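Local coordinates for protein oxidoreductase (Azotobacter vinelandii, PDB 7D5M) that binds NAD in a Rossmann-fold domain and probably acts as an NAD-dependent dehydrogenase of an inositol-like or other polyol substrate, at residues 12-18 against 85-91; 41-46 against 62-68; 109-115 against 136-142. All blocks are in the same frame, centred on the assembly; numbering follows the deposited sequence.

Contact 1: residues 12-18 against 85-91; sequences IRWAMVG and IQAVSVA. With NAD (nicotinamide-adenine-dinucleotide), chain B.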
# COMPACT_ATOMS: atom_id res chain seq x y z
N ILE A 12 -35.86 18.21 -12.94
CA ILE A 12 -36.78 18.43 -11.79
C ILE A 12 -36.57 19.88 -11.31
O ILE A 12 -35.41 20.27 -11.04
CB ILE A 12 -36.53 17.42 -10.65
CG1 ILE A 12 -36.65 15.95 -11.09
CG2 ILE A 12 -37.43 17.72 -9.46
CD1 ILE A 12 -38.01 15.52 -11.57
N ARG A 13 -37.63 20.65 -11.17
CA ARG A 13 -37.54 22.03 -10.62
C ARG A 13 -37.24 21.90 -9.12
O ARG A 13 -38.00 21.20 -8.41
CB ARG A 13 -38.81 22.81 -10.94
CG ARG A 13 -39.04 23.00 -12.43
CD ARG A 13 -40.23 23.89 -12.74
NE ARG A 13 -41.47 23.44 -12.12
CZ ARG A 13 -42.36 22.60 -12.65
NH1 ARG A 13 -42.16 22.06 -13.84
NH2 ARG A 13 -43.45 22.28 -11.98
N TRP A 14 -36.16 22.53 -8.66
CA TRP A 14 -35.49 22.15 -7.39
C TRP A 14 -35.10 23.36 -6.55
O TRP A 14 -34.72 24.42 -7.09
CB TRP A 14 -34.29 21.26 -7.75
CG TRP A 14 -33.49 20.71 -6.61
CD1 TRP A 14 -33.90 19.85 -5.63
CD2 TRP A 14 -32.08 20.91 -6.42
NE1 TRP A 14 -32.84 19.54 -4.81
CE2 TRP A 14 -31.71 20.17 -5.28
CE3 TRP A 14 -31.11 21.66 -7.08
CZ2 TRP A 14 -30.40 20.17 -4.80
CZ3 TRP A 14 -29.82 21.66 -6.61
CH2 TRP A 14 -29.47 20.92 -5.49
N ALA A 15 -35.16 23.17 -5.23
CA ALA A 15 -34.70 24.13 -4.21
C ALA A 15 -33.81 23.41 -3.20
O ALA A 15 -33.92 22.17 -3.04
CB ALA A 15 -35.88 24.75 -3.52
N MET A 16 -33.00 24.19 -2.51
CA MET A 16 -32.29 23.74 -1.29
C MET A 16 -32.81 24.55 -0.10
O MET A 16 -33.17 25.73 -0.28
CB MET A 16 -30.78 23.92 -1.43
CG MET A 16 -30.18 22.91 -2.38
SD MET A 16 -28.39 22.84 -2.18
CE MET A 16 -28.26 21.96 -0.63
N VAL A 17 -32.88 23.89 1.05
CA VAL A 17 -32.97 24.56 2.37
C VAL A 17 -31.66 24.26 3.09
O VAL A 17 -31.33 23.07 3.24
CB VAL A 17 -34.19 24.10 3.18
CG1 VAL A 17 -34.33 24.91 4.46
CG2 VAL A 17 -35.47 24.19 2.36
N GLY A 18 -30.93 25.31 3.45
CA GLY A 18 -29.55 25.21 3.95
C GLY A 18 -28.60 25.04 2.78
O GLY A 18 -28.98 25.35 1.65
N ILE A 85 -41.15 24.87 -7.61
CA ILE A 85 -40.32 23.66 -7.34
C ILE A 85 -41.21 22.42 -7.24
O ILE A 85 -42.39 22.52 -6.85
CB ILE A 85 -39.46 23.85 -6.08
CG1 ILE A 85 -40.31 24.13 -4.83
CG2 ILE A 85 -38.41 24.92 -6.33
CD1 ILE A 85 -39.54 24.07 -3.52
N GLN A 86 -40.63 21.28 -7.58
CA GLN A 86 -41.26 19.95 -7.47
C GLN A 86 -40.55 19.15 -6.38
O GLN A 86 -41.13 18.14 -5.94
CB GLN A 86 -41.13 19.23 -8.81
CG GLN A 86 -41.87 19.96 -9.92
CD GLN A 86 -41.47 19.41 -11.27
OE1 GLN A 86 -40.32 19.55 -11.68
NE2 GLN A 86 -42.42 18.78 -11.94
N ALA A 87 -39.32 19.55 -6.03
CA ALA A 87 -38.48 18.82 -5.07
C ALA A 87 -37.56 19.78 -4.32
O ALA A 87 -37.27 20.89 -4.82
CB ALA A 87 -37.72 17.73 -5.79
N VAL A 88 -37.14 19.36 -3.13
CA VAL A 88 -36.29 20.18 -2.24
C VAL A 88 -35.27 19.27 -1.57
O VAL A 88 -35.64 18.17 -1.12
CB VAL A 88 -37.14 20.98 -1.23
CG1 VAL A 88 -38.00 20.08 -0.35
CG2 VAL A 88 -36.28 21.91 -0.39
N SER A 89 -34.01 19.70 -1.54
CA SER A 89 -32.95 19.05 -0.74
C SER A 89 -32.78 19.79 0.59
O SER A 89 -32.64 21.04 0.58
CB SER A 89 -31.67 18.97 -1.52
OG SER A 89 -31.84 18.03 -2.56
N VAL A 90 -32.75 19.03 1.68
CA VAL A 90 -32.68 19.58 3.07
C VAL A 90 -31.25 19.35 3.59
O VAL A 90 -30.87 18.20 3.83
CB VAL A 90 -33.74 18.93 3.97
CG1 VAL A 90 -33.67 19.46 5.39
CG2 VAL A 90 -35.14 19.08 3.40
N ALA A 91 -30.47 20.42 3.70
CA ALA A 91 -29.05 20.37 4.10
C ALA A 91 -28.83 21.30 5.29
O ALA A 91 -27.76 21.90 5.39
CB ALA A 91 -28.17 20.73 2.94
PA NAD B . -23.08 23.38 8.28
O1A NAD B . -23.28 23.95 9.65
O2A NAD B . -21.73 23.38 7.65
O5B NAD B . -24.13 24.08 7.29
C5B NAD B . -25.48 24.45 7.70
C4B NAD B . -26.06 25.34 6.63
O4B NAD B . -27.49 25.45 6.79
C3B NAD B . -25.55 26.79 6.63
O3B NAD B . -25.50 27.28 5.30
C2B NAD B . -26.61 27.50 7.48
O2B NAD B . -26.68 28.89 7.29
C1B NAD B . -27.85 26.81 6.93
N9A NAD B . -29.02 26.86 7.80
C8A NAD B . -29.05 26.58 9.15
N7A NAD B . -30.25 26.64 9.66
C5A NAD B . -31.07 26.95 8.58
C6A NAD B . -32.47 27.14 8.49
N6A NAD B . -33.31 27.00 9.51
N1A NAD B . -32.97 27.43 7.26
C2A NAD B . -32.11 27.56 6.23
N3A NAD B . -30.79 27.39 6.21
C4A NAD B . -30.32 27.09 7.43
O3 NAD B . -23.59 21.84 8.27
PN NAD B . -23.14 20.62 7.29
O1N NAD B . -21.88 19.99 7.83
O2N NAD B . -23.16 21.11 5.88
O5D NAD B . -24.33 19.57 7.53
C5D NAD B . -25.68 19.88 7.21
C4D NAD B . -26.42 18.57 7.20
O4D NAD B . -25.77 17.68 6.25
C3D NAD B . -26.41 17.82 8.54
O3D NAD B . -27.63 17.13 8.71
C2D NAD B . -25.23 16.85 8.38
O2D NAD B . -25.34 15.69 9.19
C1D NAD B . -25.36 16.48 6.90
N1N NAD B . -24.10 16.01 6.26
C2N NAD B . -24.11 14.83 5.55
C3N NAD B . -22.94 14.32 4.98
C7N NAD B . -23.07 13.11 4.09
O7N NAD B . -24.19 12.77 3.70
N7N NAD B . -21.95 12.47 3.74
C4N NAD B . -21.73 14.97 5.24
C5N NAD B . -21.73 16.16 5.98
C6N NAD B . -22.94 16.72 6.33

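Contact 2: residues 41-46 against 62-68; sequences LVAGAF and VDPQRCY. With NAD (nicotinamide-adenine-dinucleotide), chain B.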
# COMPACT_ATOMS: atom_id res chain seq x y z
N LEU A 41 -31.75 24.22 -10.24
CA LEU A 41 -31.85 25.02 -9.00
C LEU A 41 -32.51 26.36 -9.33
O LEU A 41 -31.84 27.25 -9.92
CB LEU A 41 -30.46 25.23 -8.40
CG LEU A 41 -30.44 26.03 -7.09
CD1 LEU A 41 -31.19 25.28 -6.01
CD2 LEU A 41 -29.02 26.33 -6.67
N VAL A 42 -33.78 26.50 -8.97
CA VAL A 42 -34.61 27.68 -9.35
C VAL A 42 -35.00 28.48 -8.11
O VAL A 42 -35.53 29.59 -8.30
CB VAL A 42 -35.84 27.25 -10.17
CG1 VAL A 42 -35.41 26.57 -11.46
CG2 VAL A 42 -36.78 26.36 -9.38
N ALA A 43 -34.73 27.99 -6.90
CA ALA A 43 -35.17 28.65 -5.65
C ALA A 43 -34.41 28.08 -4.46
O ALA A 43 -33.77 27.04 -4.60
CB ALA A 43 -36.66 28.47 -5.47
N GLY A 44 -34.47 28.77 -3.32
CA GLY A 44 -33.86 28.23 -2.10
C GLY A 44 -34.14 29.07 -0.88
O GLY A 44 -34.48 30.26 -1.02
N ALA A 45 -34.01 28.45 0.29
CA ALA A 45 -33.84 29.13 1.59
C ALA A 45 -32.48 28.69 2.12
O ALA A 45 -32.41 27.72 2.88
CB ALA A 45 -34.96 28.81 2.53
N PHE A 46 -31.42 29.37 1.68
CA PHE A 46 -30.03 28.83 1.70
C PHE A 46 -29.37 28.99 3.07
O PHE A 46 -28.41 28.26 3.33
CB PHE A 46 -29.19 29.51 0.63
CG PHE A 46 -29.57 29.12 -0.78
CD1 PHE A 46 -29.30 27.83 -1.24
CD2 PHE A 46 -30.24 30.00 -1.61
CE1 PHE A 46 -29.66 27.46 -2.53
CE2 PHE A 46 -30.61 29.62 -2.89
CZ PHE A 46 -30.31 28.35 -3.35
N VAL A 62 -29.60 32.05 -8.98
CA VAL A 62 -31.04 31.99 -8.58
C VAL A 62 -31.63 33.40 -8.60
O VAL A 62 -30.95 34.34 -8.17
CB VAL A 62 -31.21 31.32 -7.20
CG1 VAL A 62 -32.68 31.22 -6.80
CG2 VAL A 62 -30.56 29.95 -7.18
N ASP A 63 -32.85 33.53 -9.09
CA ASP A 63 -33.66 34.77 -9.05
C ASP A 63 -33.70 35.26 -7.61
O ASP A 63 -34.14 34.50 -6.75
CB ASP A 63 -35.05 34.48 -9.59
CG ASP A 63 -35.98 35.67 -9.68
OD1 ASP A 63 -35.70 36.70 -9.04
OD2 ASP A 63 -36.97 35.55 -10.40
N PRO A 64 -33.27 36.50 -7.29
CA PRO A 64 -33.27 36.98 -5.90
C PRO A 64 -34.66 36.89 -5.24
O PRO A 64 -34.75 36.68 -4.04
CB PRO A 64 -32.80 38.45 -6.00
CG PRO A 64 -33.01 38.81 -7.45
CD PRO A 64 -32.77 37.53 -8.22
N GLN A 65 -35.72 37.05 -6.04
CA GLN A 65 -37.12 36.95 -5.55
C GLN A 65 -37.48 35.49 -5.23
O GLN A 65 -38.51 35.28 -4.57
CB GLN A 65 -38.07 37.53 -6.60
CG GLN A 65 -38.08 39.05 -6.60
CD GLN A 65 -39.23 39.56 -7.43
OE1 GLN A 65 -39.18 39.56 -8.66
NE2 GLN A 65 -40.30 39.97 -6.77
N ARG A 66 -36.67 34.52 -5.65
CA ARG A 66 -36.91 33.09 -5.31
C ARG A 66 -35.85 32.61 -4.31
O ARG A 66 -35.72 31.39 -4.12
CB ARG A 66 -36.92 32.22 -6.57
CG ARG A 66 -38.00 32.60 -7.56
CD ARG A 66 -37.98 31.73 -8.79
NE ARG A 66 -38.78 30.51 -8.65
CZ ARG A 66 -38.96 29.63 -9.62
NH1 ARG A 66 -38.40 29.83 -10.80
NH2 ARG A 66 -39.70 28.54 -9.43
N CYS A 67 -35.10 33.54 -3.71
CA CYS A 67 -34.28 33.30 -2.49
C CYS A 67 -35.13 33.73 -1.30
O CYS A 67 -35.17 34.94 -1.00
CB CYS A 67 -32.97 34.07 -2.51
SG CYS A 67 -31.92 33.65 -3.92
N TYR A 68 -35.82 32.79 -0.68
CA TYR A 68 -36.79 33.04 0.41
C TYR A 68 -36.10 32.97 1.76
O TYR A 68 -35.07 32.31 1.91
CB TYR A 68 -37.94 32.05 0.32
CG TYR A 68 -38.63 32.01 -1.02
CD1 TYR A 68 -39.66 32.88 -1.33
CD2 TYR A 68 -38.26 31.08 -1.99
CE1 TYR A 68 -40.30 32.85 -2.56
CE2 TYR A 68 -38.91 31.03 -3.22
CZ TYR A 68 -39.94 31.90 -3.49
OH TYR A 68 -40.58 31.84 -4.70
PA NAD B . -23.08 23.38 8.28
O1A NAD B . -23.28 23.95 9.65
O2A NAD B . -21.73 23.38 7.65
O5B NAD B . -24.13 24.08 7.29
C5B NAD B . -25.48 24.45 7.70
C4B NAD B . -26.06 25.34 6.63
O4B NAD B . -27.49 25.45 6.79
C3B NAD B . -25.55 26.79 6.63
O3B NAD B . -25.50 27.28 5.30
C2B NAD B . -26.61 27.50 7.48
O2B NAD B . -26.68 28.89 7.29
C1B NAD B . -27.85 26.81 6.93
N9A NAD B . -29.02 26.86 7.80
C8A NAD B . -29.05 26.58 9.15
N7A NAD B . -30.25 26.64 9.66
C5A NAD B . -31.07 26.95 8.58
C6A NAD B . -32.47 27.14 8.49
N6A NAD B . -33.31 27.00 9.51
N1A NAD B . -32.97 27.43 7.26
C2A NAD B . -32.11 27.56 6.23
N3A NAD B . -30.79 27.39 6.21
C4A NAD B . -30.32 27.09 7.43
O3 NAD B . -23.59 21.84 8.27
PN NAD B . -23.14 20.62 7.29
O1N NAD B . -21.88 19.99 7.83
O2N NAD B . -23.16 21.11 5.88
O5D NAD B . -24.33 19.57 7.53
C5D NAD B . -25.68 19.88 7.21
C4D NAD B . -26.42 18.57 7.20
O4D NAD B . -25.77 17.68 6.25
C3D NAD B . -26.41 17.82 8.54
O3D NAD B . -27.63 17.13 8.71
C2D NAD B . -25.23 16.85 8.38
O2D NAD B . -25.34 15.69 9.19
C1D NAD B . -25.36 16.48 6.90
N1N NAD B . -24.10 16.01 6.26
C2N NAD B . -24.11 14.83 5.55
C3N NAD B . -22.94 14.32 4.98
C7N NAD B . -23.07 13.11 4.09
O7N NAD B . -24.19 12.77 3.70
N7N NAD B . -21.95 12.47 3.74
C4N NAD B . -21.73 14.97 5.24
C5N NAD B . -21.73 16.16 5.98
C6N NAD B . -22.94 16.72 6.33
O HOH W 1 -34.29 31.15 -10.11

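Contact 3: residues 109-115 against 136-142; sequences LHVVCEK and RVVGVTY. With NAD (nicotinamide-adenine-dinucleotide), chain B.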
# COMPACT_ATOMS: atom_id res chain seq x y z
N LEU A 109 -44.26 17.92 -2.12
CA LEU A 109 -42.90 17.97 -2.73
C LEU A 109 -42.16 16.66 -2.46
O LEU A 109 -42.32 16.10 -1.37
CB LEU A 109 -42.12 19.16 -2.16
CG LEU A 109 -42.74 20.54 -2.39
CD1 LEU A 109 -41.92 21.60 -1.67
CD2 LEU A 109 -42.85 20.85 -3.87
N HIS A 110 -41.37 16.21 -3.43
CA HIS A 110 -40.34 15.17 -3.21
C HIS A 110 -39.19 15.79 -2.41
O HIS A 110 -38.99 17.02 -2.49
CB HIS A 110 -39.84 14.58 -4.53
CG HIS A 110 -40.93 14.05 -5.39
ND1 HIS A 110 -41.58 12.86 -5.11
CD2 HIS A 110 -41.48 14.55 -6.51
CE1 HIS A 110 -42.46 12.64 -6.06
NE2 HIS A 110 -42.44 13.67 -6.92
N VAL A 111 -38.49 14.97 -1.65
CA VAL A 111 -37.43 15.45 -0.73
C VAL A 111 -36.18 14.60 -0.92
O VAL A 111 -36.29 13.37 -1.11
CB VAL A 111 -37.92 15.42 0.74
CG1 VAL A 111 -36.83 15.93 1.68
CG2 VAL A 111 -39.20 16.21 0.91
N VAL A 112 -35.03 15.27 -0.86
CA VAL A 112 -33.74 14.62 -0.52
C VAL A 112 -33.31 15.19 0.82
O VAL A 112 -33.06 16.41 0.91
CB VAL A 112 -32.67 14.83 -1.60
CG1 VAL A 112 -31.37 14.14 -1.20
CG2 VAL A 112 -33.14 14.35 -2.96
N CYS A 113 -33.27 14.34 1.84
CA CYS A 113 -33.00 14.77 3.23
C CYS A 113 -31.61 14.31 3.63
O CYS A 113 -31.26 13.14 3.42
CB CYS A 113 -34.05 14.24 4.21
SG CYS A 113 -33.86 14.96 5.87
N GLU A 114 -30.82 15.24 4.15
CA GLU A 114 -29.50 14.92 4.72
C GLU A 114 -29.68 13.96 5.90
O GLU A 114 -30.70 14.05 6.61
CB GLU A 114 -28.77 16.18 5.14
CG GLU A 114 -27.75 16.60 4.13
CD GLU A 114 -26.76 15.51 3.73
OE1 GLU A 114 -26.85 14.37 4.27
OE2 GLU A 114 -25.94 15.79 2.89
N LYS A 115 -28.73 13.04 6.06
CA LYS A 115 -28.74 12.12 7.22
C LYS A 115 -28.37 12.94 8.46
O LYS A 115 -27.59 13.88 8.36
CB LYS A 115 -27.80 10.94 6.97
CG LYS A 115 -26.36 11.33 6.68
CD LYS A 115 -25.36 10.29 7.13
CE LYS A 115 -24.74 10.58 8.48
NZ LYS A 115 -24.04 11.89 8.48
N ARG A 136 -44.71 10.54 -2.11
CA ARG A 136 -43.48 11.33 -2.39
C ARG A 136 -42.27 10.41 -2.24
O ARG A 136 -42.30 9.50 -1.39
CB ARG A 136 -43.36 12.54 -1.45
CG ARG A 136 -44.54 13.50 -1.48
CD ARG A 136 -44.78 14.21 -2.81
NE ARG A 136 -45.41 13.36 -3.81
CZ ARG A 136 -45.53 13.65 -5.10
NH1 ARG A 136 -45.10 14.82 -5.56
NH2 ARG A 136 -46.09 12.79 -5.92
N VAL A 137 -41.27 10.64 -3.07
CA VAL A 137 -39.90 10.06 -2.93
C VAL A 137 -39.18 10.85 -1.85
O VAL A 137 -39.24 12.09 -1.88
CB VAL A 137 -39.15 10.12 -4.27
CG1 VAL A 137 -37.71 9.67 -4.12
CG2 VAL A 137 -39.87 9.33 -5.35
N VAL A 138 -38.53 10.16 -0.92
CA VAL A 138 -37.55 10.78 0.02
C VAL A 138 -36.21 10.08 -0.19
O VAL A 138 -36.06 8.94 0.26
CB VAL A 138 -38.01 10.71 1.49
CG1 VAL A 138 -36.95 11.27 2.43
CG2 VAL A 138 -39.33 11.44 1.71
N GLY A 139 -35.27 10.74 -0.87
CA GLY A 139 -33.88 10.26 -0.93
C GLY A 139 -33.16 10.62 0.36
O GLY A 139 -33.51 11.65 0.96
N VAL A 140 -32.19 9.80 0.77
CA VAL A 140 -31.31 10.12 1.92
C VAL A 140 -29.86 10.01 1.43
O VAL A 140 -29.53 9.03 0.74
CB VAL A 140 -31.62 9.22 3.13
CG1 VAL A 140 -30.71 9.52 4.30
CG2 VAL A 140 -33.07 9.35 3.54
N THR A 141 -29.02 11.00 1.74
CA THR A 141 -27.68 11.13 1.10
C THR A 141 -26.66 10.26 1.84
O THR A 141 -25.64 10.79 2.32
CB THR A 141 -27.30 12.60 0.91
OG1 THR A 141 -27.76 13.37 2.01
CG2 THR A 141 -27.91 13.20 -0.33
N TYR A 142 -26.89 8.94 1.83
CA TYR A 142 -25.84 7.93 2.11
C TYR A 142 -24.97 7.82 0.86
O TYR A 142 -25.06 6.85 0.10
CB TYR A 142 -26.48 6.60 2.50
CG TYR A 142 -27.11 6.58 3.87
CD1 TYR A 142 -26.35 6.76 5.02
CD2 TYR A 142 -28.46 6.32 4.03
CE1 TYR A 142 -26.92 6.71 6.28
CE2 TYR A 142 -29.05 6.27 5.28
CZ TYR A 142 -28.27 6.45 6.41
OH TYR A 142 -28.82 6.39 7.66
PA NAD B . -23.08 23.38 8.28
O1A NAD B . -23.28 23.95 9.65
O2A NAD B . -21.73 23.38 7.65
O5B NAD B . -24.13 24.08 7.29
C5B NAD B . -25.48 24.45 7.70
C4B NAD B . -26.06 25.34 6.63
O4B NAD B . -27.49 25.45 6.79
C3B NAD B . -25.55 26.79 6.63
O3B NAD B . -25.50 27.28 5.30
C2B NAD B . -26.61 27.50 7.48
O2B NAD B . -26.68 28.89 7.29
C1B NAD B . -27.85 26.81 6.93
N9A NAD B . -29.02 26.86 7.80
C8A NAD B . -29.05 26.58 9.15
N7A NAD B . -30.25 26.64 9.66
C5A NAD B . -31.07 26.95 8.58
C6A NAD B . -32.47 27.14 8.49
N6A NAD B . -33.31 27.00 9.51
N1A NAD B . -32.97 27.43 7.26
C2A NAD B . -32.11 27.56 6.23
N3A NAD B . -30.79 27.39 6.21
C4A NAD B . -30.32 27.09 7.43
O3 NAD B . -23.59 21.84 8.27
PN NAD B . -23.14 20.62 7.29
O1N NAD B . -21.88 19.99 7.83
O2N NAD B . -23.16 21.11 5.88
O5D NAD B . -24.33 19.57 7.53
C5D NAD B . -25.68 19.88 7.21
C4D NAD B . -26.42 18.57 7.20
O4D NAD B . -25.77 17.68 6.25
C3D NAD B . -26.41 17.82 8.54
O3D NAD B . -27.63 17.13 8.71
C2D NAD B . -25.23 16.85 8.38
O2D NAD B . -25.34 15.69 9.19
C1D NAD B . -25.36 16.48 6.90
N1N NAD B . -24.10 16.01 6.26
C2N NAD B . -24.11 14.83 5.55
C3N NAD B . -22.94 14.32 4.98
C7N NAD B . -23.07 13.11 4.09
O7N NAD B . -24.19 12.77 3.70
N7N NAD B . -21.95 12.47 3.74
C4N NAD B . -21.73 14.97 5.24
C5N NAD B . -21.73 16.16 5.98
C6N NAD B . -22.94 16.72 6.33

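Contact 1: residues 12-18 against 85-91
Arg13 O is gripped by two backbone donors of residues 85-91: Gln86 N at 2.8 Å, which stands 38° out of the carbonyl plane, and Ala87 N at 3.2 Å, nearly in line with the C=O bond. Gln86 answers with its side chain, whose OE1 takes the N-H of Arg13 at 3.0 Å, in the carbonyl plane and almost straight. The same amide lies flat against the Arg13 guanidinium, the planes 14° apart with Gln86 CD toward the rim of the group, while Arg13 NE turns to Gly84 O. From here the strands run parallel, Ala15 and Val17 each giving N-H and C=O across to residues 87-91.

On one face Trp14 and Ser89 meet. CG anti to the backbone N (chi1 -178°) places the indole where NE1 meets Ser89 OG at 2.9 Å, the oxygen in the ring plane; Tyr337 OH is a second partner of OG. The indole also meets the Phe39 ring and touches Arg30 and Ala33 of helix 26-34. A leucine in place of Trp14 would probably leave Ser89 OG without this donor and open a gap beside Phe39 and the helix. On the other face Ala15 CB sits on Ile85 CD1 at 3.7 Å, and Val17 CG2 on Val88 CG2.

Gly18 CA comes to 3.4 Å from N3A of NAD, and Ala91 O borders C5D of its nicotinamide ribose. Strands 12-16 and 87-91 are thus neighbours within the parallel sheet whose C-terminal ends meet the dinucleotide, as in Rossmann dinucleotide-binding domains.

Contact 2: residues 41-46 against 62-68
Residues 41-46 and 62-68 are joined by a single backbone bridge at Gly44 and Cys67, where Gly44 N donates to Arg66 O at 3.0 Å and Gly44 O receives Tyr68 N at 2.9 Å. CA-H...O contacts from Ala43 to Arg66 O and from Ala45 to Tyr68 O continue the pairing on either side of this bridge. Strand 39-45 is an outermost strand of the Rossmann sheet within the chain; residues 62-68 line its outer edge, and Ala45 O comes to 3.4 Å from C2A of the NAD adenine.

Arg66 runs alongside Val42, both side chains pointing the same way. Its guanidinium turns one face to the valine, with Val42 CB above the plane and toward the rim, and Arg66 NH2 is 3.6 Å from Val42 CG2. A bend at chi3 (88°) lays the flat group against the branched side chain, while its NH2 makes a salt bridge with Glu78 and a hydrogen bond to Asp83 O. Tyr68 presents its ring edge to the methyl of Ala43, and its OH also hydrogen-bonds to Glu78.

Val62 divides its branches. CG1, anti to its backbone N (chi1 -178°), packs at 3.6 Å on Val42 O and reaches Ala43 CA, whereas Val62 CG2 meets Leu41 CG at 3.9 Å and Phe46 CZ. The Phe46 ring lays one face over Gly44 CA, and Cys67 SG lies near its plane at the edge. Gly44, having no side chain, lets the ring lie this close.

One water bridges the segments, donating to Val42 O at 2.7 Å and accepting from Asp63 N. The chemistry is therefore mixed: two backbone bonds and this water fasten loop to strand, apolar branches fill in around Val62, and Glu78 probably offsets the charge of Arg66.

Contact 3: residues 109-115 against 136-142
His110 lies with one ring face against the guanidinium of Arg136, centres 3.9 Å apart and planes at 25°, its CE1 over the centre of the cationic group. The segments belong to a beta-alpha-beta crossover of the Rossmann fold, strand 110-113 through helix 121-133 to strand 138-140, and the two strands run parallel at 14°. Glu348 OE2 hydrogen-bonds His110 NE2 and forms a salt bridge with Arg136 NH1, which also hydrogen-bonds to Gly108 O. In the plane of the imidazole, His110 ND1 accepts from Val137 N at 3.0 Å, which fixes the ring's rotation. Val111 N to Val137 O, Gly139 N to Val111 O and Cys113 N to Gly139 O carry the ladder.

Beyond Val112 CG1, which packs on Thr141 CG2 at 3.7 Å, the strands lead to the nicotinamide end of NAD. Lys115 CD lies by Tyr142 CE1, its NZ hydrogen-bonded to Asp205 O. Bent at chi2 (-52°), Glu114 sends OE2 to His29 NE2 and brings OE1 within 3.1 Å of NAD C2N. Glu114 OE1 is held twice: Lys115 N meets its anti lone pair at 2.9 Å, and Thr141 OG1 donates from well above the carboxylate plane at 2.6 Å.

All three contacts involve one parallel five-stranded sheet, ordered 39-45, 12-16, 87-91, 110-113, 138-140, within the NAD-binding Rossmann domain. Contact 1 joins the first and third strands of the chain; contact 2 adds a loop to the outermost strand 39-45, and contact 3 forms the other border. Centres of contacts 1 and 2, and of 1 and 3, are about 10 Å apart, and backbone bonds probably link neighbouring strands; centres of contacts 2 and 3 are about 19 Å apart, without touching. Contact 2 is nested in the loop closed by contact 1, and contact 3 follows. From contact 2 through contact 1 to contact 3, the strand ends follow NAD from its adenosine to its nicotinamide.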